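Local coordinates for protein tapirin (Caldicellulosiruptor hydrothermalis, PDB 6N2C) that probably binds cellulose through its C-terminal beta-helix domain, which also carries a zinc ion, and so helps a thermophilic bacterium adhere to plant biomass, at residues E386-I400 / N406-R420. Sequence-based numbering, arbitrary orientation.
Sequences EVKLNVKKIVCSGTI and NSGTNIRVSDKIECR
The carboxylate of E386 reaches into the bend at N406-G408. Its OE2 accepts from N406 N (2.8 Å) and S407 N (2.9 Å), which arrive from opposite faces of the carboxylate plane, the first nearly along the C-O axis. OE1 is met from above that plane by S407 OG at 3.1 Å. A bent chain, with chi2 at -72°, carries the group across. With an alanine in its place, both amides and the S407 hydroxyl would probably lose this acceptor, and the bend would be held less firmly.

In one of two modelled R412 conformers, N390 stacks on the guanidinium, planes 13° apart, N390 CG 3.6 Å above the R412 guanidinium plane, over its centre. Both segments turn a corner, at K392 and at S414-D415, and pair in parallel before and after it, as successive coils of this right-handed parallel beta-helix. Buried rungs flank the corner: V391 CG2 beside V413 CG2 before it, I394 CB against I417 CG1 after it, while I400 CD1 crosses to I417 CG2 and C419 CB.

K393 CG, anti to the backbone N (chi1 -178°), and an extended chain lay the methylenes along D415; NZ forms a salt bridge to E418 OE1, its hydrogen bond weak, and E418 OE2 bonds N437. At the following bend R420 NE donates to G398 O (2.9 Å) from above the carbonyl plane, and NH2 reaches T399 OG1 at 3.2 Å.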
ATOM      1  N   GLU A 386      12.351 -23.683 -21.661  1.00 22.89           N
ATOM      2  CA  GLU A 386      12.170 -22.945 -22.891  1.00 24.45           C
ATOM      3  C   GLU A 386      11.336 -21.766 -22.500  1.00 25.12           C
ATOM      4  O   GLU A 386      10.197 -21.573 -22.934  1.00 25.09           O
ATOM      5  CB  GLU A 386      11.521 -23.793 -24.001  1.00 28.95           C
ATOM      6  CG  GLU A 386      12.438 -25.016 -24.428  1.00 28.34           C
ATOM      7  CD  GLU A 386      13.684 -24.621 -25.237  1.00 34.83           C
ATOM      8  OE1 GLU A 386      13.741 -23.478 -25.772  1.00 37.59           O
ATOM      9  OE2 GLU A 386      14.679 -25.422 -25.323  1.00 36.02           O
ATOM     10  N   VAL A 387      11.984 -20.883 -21.723  1.00 23.85           N
ATOM     11  CA  VAL A 387      11.323 -19.625 -21.325  1.00 22.81           C
ATOM     12  C   VAL A 387      10.932 -18.741 -22.524  1.00 23.06           C
ATOM     13  O   VAL A 387      11.447 -18.857 -23.613  1.00 22.98           O
ATOM     14  CB  VAL A 387      12.209 -18.866 -20.280  1.00 20.04           C
ATOM     15  CG1 VAL A 387      12.457 -19.749 -19.073  1.00 21.32           C
ATOM     16  CG2 VAL A 387      13.514 -18.378 -20.872  1.00 22.03           C
ATOM     17  N   LYS A 388      10.017 -17.794 -22.295  1.00 21.78           N
ATOM     18  CA  LYS A 388       9.651 -16.851 -23.259  1.00 22.26           C
ATOM     19  C   LYS A 388      10.206 -15.480 -22.880  1.00 27.87           C
ATOM     20  O   LYS A 388       9.631 -14.815 -21.976  1.00 25.83           O
ATOM     21  CB  LYS A 388       8.171 -16.752 -23.373  1.00 27.29           C
ATOM     22  CG  LYS A 388       7.548 -17.993 -24.003  1.00 33.33           C
ATOM     23  CD  LYS A 388       6.055 -17.745 -24.192  1.00 42.61           C
ATOM     24  CE  LYS A 388       5.225 -18.985 -23.926  1.00 50.63           C
ATOM     25  NZ  LYS A 388       5.635 -20.056 -24.872  1.00 54.80           N
ATOM     26  N   LEU A 389      11.277 -15.059 -23.550  0.61 24.60           N
ATOM     27  CA  LEU A 389      11.938 -13.779 -23.269  0.61 27.00           C
ATOM     28  C   LEU A 389      11.959 -12.985 -24.537  0.61 28.39           C
ATOM     29  O   LEU A 389      12.361 -13.503 -25.585  0.61 34.15           O
ATOM     30  CB  LEU A 389      13.377 -13.956 -22.867  0.61 29.46           C
ATOM     31  CG  LEU A 389      13.787 -14.732 -21.655  0.61 28.41           C
ATOM     32  CD1 LEU A 389      15.292 -14.573 -21.496  0.61 29.93           C
ATOM     33  CD2 LEU A 389      13.019 -14.142 -20.470  0.61 35.30           C
ATOM     34  N   ASN A 390      11.459 -11.769 -24.478  1.00 23.73           N
ATOM     35  CA  ASN A 390      11.465 -10.850 -25.599  1.00 22.83           C
ATOM     36  C   ASN A 390      11.917  -9.467 -25.076  1.00 25.14           C
ATOM     37  O   ASN A 390      11.067  -8.683 -24.564  1.00 24.86           O
ATOM     38  CB  ASN A 390      10.073 -10.827 -26.213  1.00 23.88           C
ATOM     39  CG  ASN A 390       9.976  -9.886 -27.381  1.00 26.50           C
ATOM     40  OD1 ASN A 390      10.989  -9.582 -28.041  1.00 30.00           O
ATOM     41  ND2 ASN A 390       8.799  -9.367 -27.606  1.00 29.25           N
ATOM     42  N   VAL A 391      13.210  -9.165 -25.184  1.00 20.90           N
ATOM     43  CA  VAL A 391      13.777  -7.985 -24.607  1.00 22.13           C
ATOM     44  C   VAL A 391      14.775  -7.351 -25.510  1.00 24.16           C
ATOM     45  O   VAL A 391      15.121  -7.923 -26.567  1.00 24.65           O
ATOM     46  CB  VAL A 391      14.434  -8.277 -23.249  1.00 23.42           C
ATOM     47  CG1 VAL A 391      13.449  -8.993 -22.352  1.00 23.17           C
ATOM     48  CG2 VAL A 391      15.647  -9.195 -23.386  1.00 23.94           C
ATOM     49  N   LYS A 392      15.240  -6.164 -25.132  1.00 20.77           N
ATOM     50  CA  LYS A 392      16.259  -5.497 -25.956  1.00 22.12           C
ATOM     51  C   LYS A 392      17.671  -5.902 -25.565  1.00 23.08           C
ATOM     52  O   LYS A 392      18.490  -6.208 -26.433  1.00 21.92           O
ATOM     53  CB  LYS A 392      16.050  -4.013 -25.880  1.00 23.79           C
ATOM     54  CG  LYS A 392      17.021  -3.184 -26.725  1.00 26.11           C
ATOM     55  CD  LYS A 392      16.530  -1.764 -26.947  1.00 23.51           C
ATOM     56  CE  LYS A 392      16.910  -0.849 -25.802  1.00 26.32           C
ATOM     57  NZ  LYS A 392      16.287   0.499 -25.960  1.00 26.59           N
ATOM     58  N   LYS A 393      18.019  -5.808 -24.293  1.00 20.84           N
ATOM     59  CA  LYS A 393      19.371  -6.130 -23.838  1.00 20.89           C
ATOM     60  C   LYS A 393      19.361  -6.707 -22.448  1.00 19.60           C
ATOM     61  O   LYS A 393      18.564  -6.306 -21.604  1.00 20.07           O
ATOM     62  CB  LYS A 393      20.289  -4.876 -23.854  1.00 20.36           C
ATOM     63  CG  LYS A 393      21.740  -5.077 -23.446  1.00 23.25           C
ATOM     64  CD  LYS A 393      22.537  -3.775 -23.485  1.00 27.19           C
ATOM     65  CE  LYS A 393      24.020  -4.032 -23.384  1.00 29.58           C
ATOM     66  NZ  LYS A 393      24.774  -2.723 -23.325  1.00 37.07           N
ATOM     67  N   ILE A 394      20.241  -7.680 -22.213  1.00 20.60           N
ATOM     68  CA  ILE A 394      20.482  -8.176 -20.862  1.00 19.66           C
ATOM     69  C   ILE A 394      21.960  -7.959 -20.585  1.00 21.69           C
ATOM     70  O   ILE A 394      22.835  -8.290 -21.401  1.00 18.30           O
ATOM     71  CB  ILE A 394      20.101  -9.639 -20.712  1.00 19.39           C
ATOM     72  CG1 ILE A 394      18.629  -9.867 -21.085  1.00 21.07           C
ATOM     73  CG2 ILE A 394      20.484 -10.226 -19.360  1.00 18.92           C
ATOM     74  CD1 ILE A 394      18.191 -11.329 -21.120  1.00 21.06           C
ATOM     75  N   VAL A 395      22.234  -7.482 -19.391  1.00 19.05           N
ATOM     76  CA  VAL A 395      23.572  -7.323 -18.860  1.00 19.22           C
ATOM     77  C   VAL A 395      23.682  -8.225 -17.683  1.00 20.03           C
ATOM     78  O   VAL A 395      22.914  -8.087 -16.749  1.00 21.25           O
ATOM     79  CB  VAL A 395      23.801  -5.841 -18.449  1.00 21.24           C
ATOM     80  CG1 VAL A 395      25.148  -5.671 -17.769  1.00 22.39           C
ATOM     81  CG2 VAL A 395      23.753  -4.974 -19.679  1.00 22.74           C
ATOM     82  N   CYS A 396      24.645  -9.142 -17.644  1.00 18.33           N
ATOM     83  CA  CYS A 396      24.783 -10.020 -16.527  1.00 20.12           C
ATOM     84  C   CYS A 396      26.259  -9.869 -16.045  1.00 22.63           C
ATOM     85  O   CYS A 396      27.178 -10.267 -16.768  1.00 20.51           O
ATOM     86  CB  CYS A 396      24.486 -11.486 -16.889  1.00 19.94           C
ATOM     87  SG  CYS A 396      24.780 -12.616 -15.537  1.00 22.41           S
ATOM     88  N   SER A 397      26.496  -9.346 -14.831  1.00 18.72           N
ATOM     89  CA  SER A 397      27.871  -9.179 -14.313  1.00 19.93           C
ATOM     90  C   SER A 397      28.400 -10.376 -13.612  1.00 20.19           C
ATOM     91  O   SER A 397      29.615 -10.445 -13.347  1.00 23.89           O
ATOM     92  CB  SER A 397      27.857  -8.011 -13.344  1.00 21.65           C
ATOM     93  OG  SER A 397      26.916  -8.315 -12.293  1.00 20.90           O
ATOM     94  N   GLY A 398      27.544 -11.378 -13.257  1.00 17.78           N
ATOM     95  CA  GLY A 398      27.951 -12.521 -12.478  1.00 19.99           C
ATOM     96  C   GLY A 398      27.978 -13.761 -13.340  1.00 22.12           C
ATOM     97  O   GLY A 398      28.745 -13.823 -14.276  1.00 21.23           O
ATOM     98  N   THR A 399      27.078 -14.715 -13.084  1.00 17.83           N
ATOM     99  CA  THR A 399      27.089 -15.974 -13.815  1.00 18.46           C
ATOM    100  C   THR A 399      25.696 -16.170 -14.422  1.00 17.91           C
ATOM    101  O   THR A 399      24.645 -15.886 -13.781  1.00 17.77           O
ATOM    102  CB  THR A 399      27.398 -17.065 -12.785  1.00 21.52           C
ATOM    103  OG1 THR A 399      28.733 -16.833 -12.265  1.00 23.02           O
ATOM    104  CG2 THR A 399      27.303 -18.426 -13.386  1.00 23.00           C
ATOM    105  N   ILE A 400      25.675 -16.718 -15.629  1.00 18.75           N
ATOM    106  CA  ILE A 400      24.440 -17.177 -16.297  1.00 20.39           C
ATOM    107  C   ILE A 400      24.434 -18.697 -16.132  1.00 21.12           C
ATOM    108  O   ILE A 400      25.403 -19.398 -16.571  1.00 21.32           O
ATOM    109  CB  ILE A 400      24.448 -16.842 -17.774  1.00 21.26           C
ATOM    110  CG1 ILE A 400      24.481 -15.357 -17.969  1.00 21.53           C
ATOM    111  CG2 ILE A 400      23.227 -17.393 -18.512  1.00 21.07           C
ATOM    112  CD1 ILE A 400      24.452 -14.837 -19.371  1.00 21.95           C
ATOM    113  N   ASN A 406      17.231 -26.365 -24.769  1.00 35.82           N
ATOM    114  CA  ASN A 406      17.734 -27.081 -25.933  1.00 41.47           C
ATOM    115  C   ASN A 406      17.657 -26.338 -27.229  1.00 35.94           C
ATOM    116  O   ASN A 406      18.578 -26.463 -28.044  1.00 40.42           O
ATOM    117  CB  ASN A 406      17.008 -28.415 -26.020  1.00 42.05           C
ATOM    118  CG  ASN A 406      17.209 -29.209 -24.764  1.00 50.51           C
ATOM    119  OD1 ASN A 406      18.368 -29.428 -24.346  1.00 46.77           O
ATOM    120  ND2 ASN A 406      16.105 -29.558 -24.088  1.00 40.16           N
ATOM    121  N   SER A 407      16.589 -25.592 -27.470  1.00 31.03           N
ATOM    122  CA  SER A 407      16.495 -24.787 -28.688  1.00 32.27           C
ATOM    123  C   SER A 407      16.649 -23.279 -28.466  1.00 30.82           C
ATOM    124  O   SER A 407      17.231 -22.618 -29.275  1.00 27.64           O
ATOM    125  CB  SER A 407      15.186 -25.041 -29.408  1.00 42.74           C
ATOM    126  OG  SER A 407      14.071 -24.549 -28.690  1.00 41.60           O
ATOM    127  N   GLY A 408      16.107 -22.759 -27.373  1.00 31.13           N
ATOM    128  CA  GLY A 408      15.991 -21.306 -27.215  1.00 32.67           C
ATOM    129  C   GLY A 408      15.082 -20.565 -28.200  1.00 32.05           C
ATOM    130  O   GLY A 408      15.245 -19.399 -28.376  1.00 27.70           O
ATOM    131  N   THR A 409      14.077 -21.232 -28.761  0.56 32.66           N
ATOM    132  CA  THR A 409      13.316 -20.618 -29.841  0.56 37.01           C
ATOM    133  C   THR A 409      12.600 -19.365 -29.361  0.56 37.19           C
ATOM    134  O   THR A 409      12.608 -18.335 -30.085  0.56 32.84           O
ATOM    135  CB  THR A 409      12.349 -21.618 -30.541  0.56 40.74           C
ATOM    136  OG1 THR A 409      11.564 -22.311 -29.569  0.56 44.33           O
ATOM    137  CG2 THR A 409      13.168 -22.642 -31.356  0.56 42.39           C
ATOM    138  N   ASN A 410      12.131 -19.406 -28.097  1.00 34.09           N
ATOM    139  CA  ASN A 410      11.379 -18.266 -27.559  1.00 29.62           C
ATOM    140  C   ASN A 410      12.235 -17.237 -26.811  1.00 28.71           C
ATOM    141  O   ASN A 410      11.678 -16.426 -26.053  1.00 24.78           O
ATOM    142  CB  ASN A 410      10.262 -18.742 -26.688  1.00 32.04           C
ATOM    143  CG  ASN A 410       9.175 -19.411 -27.508  1.00 39.14           C
ATOM    144  OD1 ASN A 410       8.836 -18.929 -28.578  1.00 40.36           O
ATOM    145  ND2 ASN A 410       8.660 -20.489 -27.022  1.00 36.98           N
ATOM    146  N   ILE A 411      13.545 -17.291 -26.976  1.00 27.68           N
ATOM    147  CA  ILE A 411      14.436 -16.276 -26.359  1.00 26.71           C
ATOM    148  C   ILE A 411      14.785 -15.328 -27.485  1.00 28.33           C
ATOM    149  O   ILE A 411      15.481 -15.738 -28.441  1.00 30.32           O
ATOM    150  CB  ILE A 411      15.668 -16.912 -25.733  1.00 26.53           C
ATOM    151  CG1 ILE A 411      15.217 -17.770 -24.554  1.00 24.49           C
ATOM    152  CG2 ILE A 411      16.727 -15.853 -25.333  1.00 28.74           C
ATOM    153  CD1 ILE A 411      16.308 -18.549 -23.851  1.00 28.63           C
ATOM    154  N   ARG A 412      14.261 -14.096 -27.436  0.53 24.59           N
ATOM    155  CA  ARG A 412      14.569 -13.043 -28.407  0.53 26.50           C
ATOM    156  C   ARG A 412      15.208 -11.853 -27.688  0.53 28.04           C
ATOM    157  O   ARG A 412      14.659 -11.338 -26.685  0.53 25.59           O
ATOM    158  CB  ARG A 412      13.313 -12.596 -29.151  0.53 29.24           C
ATOM    159  CG  ARG A 412      12.660 -13.694 -30.019  0.53 32.60           C
ATOM    160  CD  ARG A 412      11.158 -13.836 -29.720  0.53 37.72           C
ATOM    161  NE  ARG A 412      10.320 -12.753 -30.280  0.53 38.27           N
ATOM    162  CZ  ARG A 412       9.085 -12.418 -29.861  0.53 36.91           C
ATOM    163  NH1 ARG A 412       8.486 -13.038 -28.851  0.53 32.21           N
ATOM    164  NH2 ARG A 412       8.436 -11.446 -30.477  0.53 40.97           N
ATOM    165  N   VAL A 413      16.359 -11.422 -28.196  1.00 23.43           N
ATOM    166  CA  VAL A 413      17.137 -10.298 -27.598  1.00 26.08           C
ATOM    167  C   VAL A 413      17.628  -9.503 -28.781  1.00 26.50           C
ATOM    168  O   VAL A 413      18.530  -9.946 -29.524  1.00 30.57           O
ATOM    169  CB  VAL A 413      18.327 -10.767 -26.727  1.00 24.30           C
ATOM    170  CG1 VAL A 413      19.027  -9.572 -26.061  1.00 26.58           C
ATOM    171  CG2 VAL A 413      17.839 -11.729 -25.627  1.00 25.50           C
ATOM    172  N   SER A 414      17.073  -8.314 -28.949  1.00 23.18           N
ATOM    173  CA  SER A 414      17.346  -7.558 -30.172  1.00 27.24           C
ATOM    174  C   SER A 414      18.737  -6.916 -30.222  1.00 27.42           C
ATOM    175  O   SER A 414      19.346  -6.778 -31.315  1.00 29.08           O
ATOM    176  CB  SER A 414      16.222  -6.552 -30.418  1.00 27.46           C
ATOM    177  OG  SER A 414      16.240  -5.546 -29.453  1.00 26.67           O
ATOM    178  N   ASP A 415      19.307  -6.574 -29.085  1.00 22.73           N
ATOM    179  CA  ASP A 415      20.652  -6.047 -29.036  1.00 24.08           C
ATOM    180  C   ASP A 415      21.598  -7.190 -28.653  1.00 28.81           C
ATOM    181  O   ASP A 415      22.185  -7.840 -29.542  1.00 26.45           O
ATOM    182  CB  ASP A 415      20.759  -4.863 -28.080  1.00 27.10           C
ATOM    183  CG  ASP A 415      22.183  -4.323 -27.906  1.00 28.82           C
ATOM    184  OD1 ASP A 415      23.141  -4.659 -28.666  1.00 27.62           O
ATOM    185  OD2 ASP A 415      22.419  -3.516 -26.956  1.00 30.31           O
ATOM    186  N   LYS A 416      21.758  -7.475 -27.357  1.00 23.47           N
ATOM    187  CA  LYS A 416      22.705  -8.483 -26.942  1.00 21.91           C
ATOM    188  C   LYS A 416      22.494  -8.907 -25.521  1.00 21.86           C
ATOM    189  O   LYS A 416      21.798  -8.196 -24.749  1.00 20.59           O
ATOM    190  CB  LYS A 416      24.164  -7.974 -27.117  1.00 27.37           C
ATOM    191  CG  LYS A 416      24.583  -6.796 -26.186  1.00 26.05           C
ATOM    192  CD  LYS A 416      26.044  -6.423 -26.333  1.00 28.72           C
ATOM    193  CE  LYS A 416      26.332  -5.781 -27.684  1.00 30.38           C
ATOM    194  NZ  LYS A 416      25.672  -4.474 -27.983  1.00 31.54           N
ATOM    195  N   ILE A 417      23.103 -10.046 -25.177  1.00 19.49           N
ATOM    196  CA  ILE A 417      23.264 -10.462 -23.803  1.00 19.39           C
ATOM    197  C   ILE A 417      24.748 -10.223 -23.534  1.00 20.51           C
ATOM    198  O   ILE A 417      25.620 -11.028 -23.950  1.00 21.45           O
ATOM    199  CB  ILE A 417      22.853 -11.904 -23.565  1.00 20.13           C
ATOM    200  CG1 ILE A 417      21.368 -12.129 -23.917  1.00 22.50           C
ATOM    201  CG2 ILE A 417      23.214 -12.375 -22.144  1.00 21.13           C
ATOM    202  CD1 ILE A 417      20.963 -13.591 -23.997  1.00 22.34           C
ATOM    203  N   GLU A 418      25.056  -9.153 -22.793  1.00 19.15           N
ATOM    204  CA  GLU A 418      26.418  -8.792 -22.467  1.00 17.98           C
ATOM    205  C   GLU A 418      26.741  -9.357 -21.120  1.00 20.87           C
ATOM    206  O   GLU A 418      26.039  -9.076 -20.136  1.00 20.90           O
ATOM    207  CB  GLU A 418      26.532  -7.268 -22.461  1.00 21.24           C
ATOM    208  CG  GLU A 418      27.949  -6.777 -22.165  1.00 23.92           C
ATOM    209  CD  GLU A 418      28.122  -5.283 -22.146  1.00 30.27           C
ATOM    210  OE1 GLU A 418      27.099  -4.608 -22.222  1.00 30.58           O
ATOM    211  OE2 GLU A 418      29.315  -4.795 -22.051  1.00 28.83           O
ATOM    212  N   CYS A 419      27.748 -10.190 -21.049  1.00 18.62           N
ATOM    213  CA  CYS A 419      27.966 -10.964 -19.827  1.00 19.11           C
ATOM    214  C   CYS A 419      29.467 -11.138 -19.554  1.00 21.31           C
ATOM    215  O   CYS A 419      30.284 -11.077 -20.461  1.00 22.35           O
ATOM    216  CB  CYS A 419      27.229 -12.255 -19.942  1.00 21.99           C
ATOM    217  SG  CYS A 419      27.795 -13.346 -21.304  1.00 23.31           S
ATOM    218  N   ARG A 420      29.785 -11.282 -18.302  1.00 20.73           N
ATOM    219  CA  ARG A 420      31.158 -11.472 -17.828  1.00 20.86           C
ATOM    220  C   ARG A 420      31.778 -12.709 -18.475  1.00 22.99           C
ATOM    221  O   ARG A 420      32.950 -12.680 -18.894  1.00 23.70           O
ATOM    222  CB  ARG A 420      31.117 -11.546 -16.308  1.00 23.51           C
ATOM    223  CG  ARG A 420      32.469 -11.949 -15.673  1.00 23.55           C
ATOM    224  CD  ARG A 420      32.327 -12.360 -14.238  1.00 24.58           C
ATOM    225  NE  ARG A 420      31.633 -13.624 -14.027  1.00 25.15           N
ATOM    226  CZ  ARG A 420      32.162 -14.850 -14.088  1.00 28.14           C
ATOM    227  NH1 ARG A 420      33.477 -15.083 -14.392  1.00 27.29           N
ATOM    228  NH2 ARG A 420      31.365 -15.884 -13.856  1.00 28.75           N
TER
HETATM  229  O   HOH W   1      12.883 -20.616 -25.348  0.88 25.57           O
HETATM  230  O   HOH W   2       8.680 -21.690 -24.922  0.89 39.49           O
HETATM  231  O   HOH W   3      13.887 -28.198 -24.597  0.87 46.39           O
HETATM  232  O   HOH W   4      10.448  -9.974 -31.224  1.00 52.18           O
HETATM  233  O   HOH W   5      24.360  -2.082 -26.169  1.00 33.61           O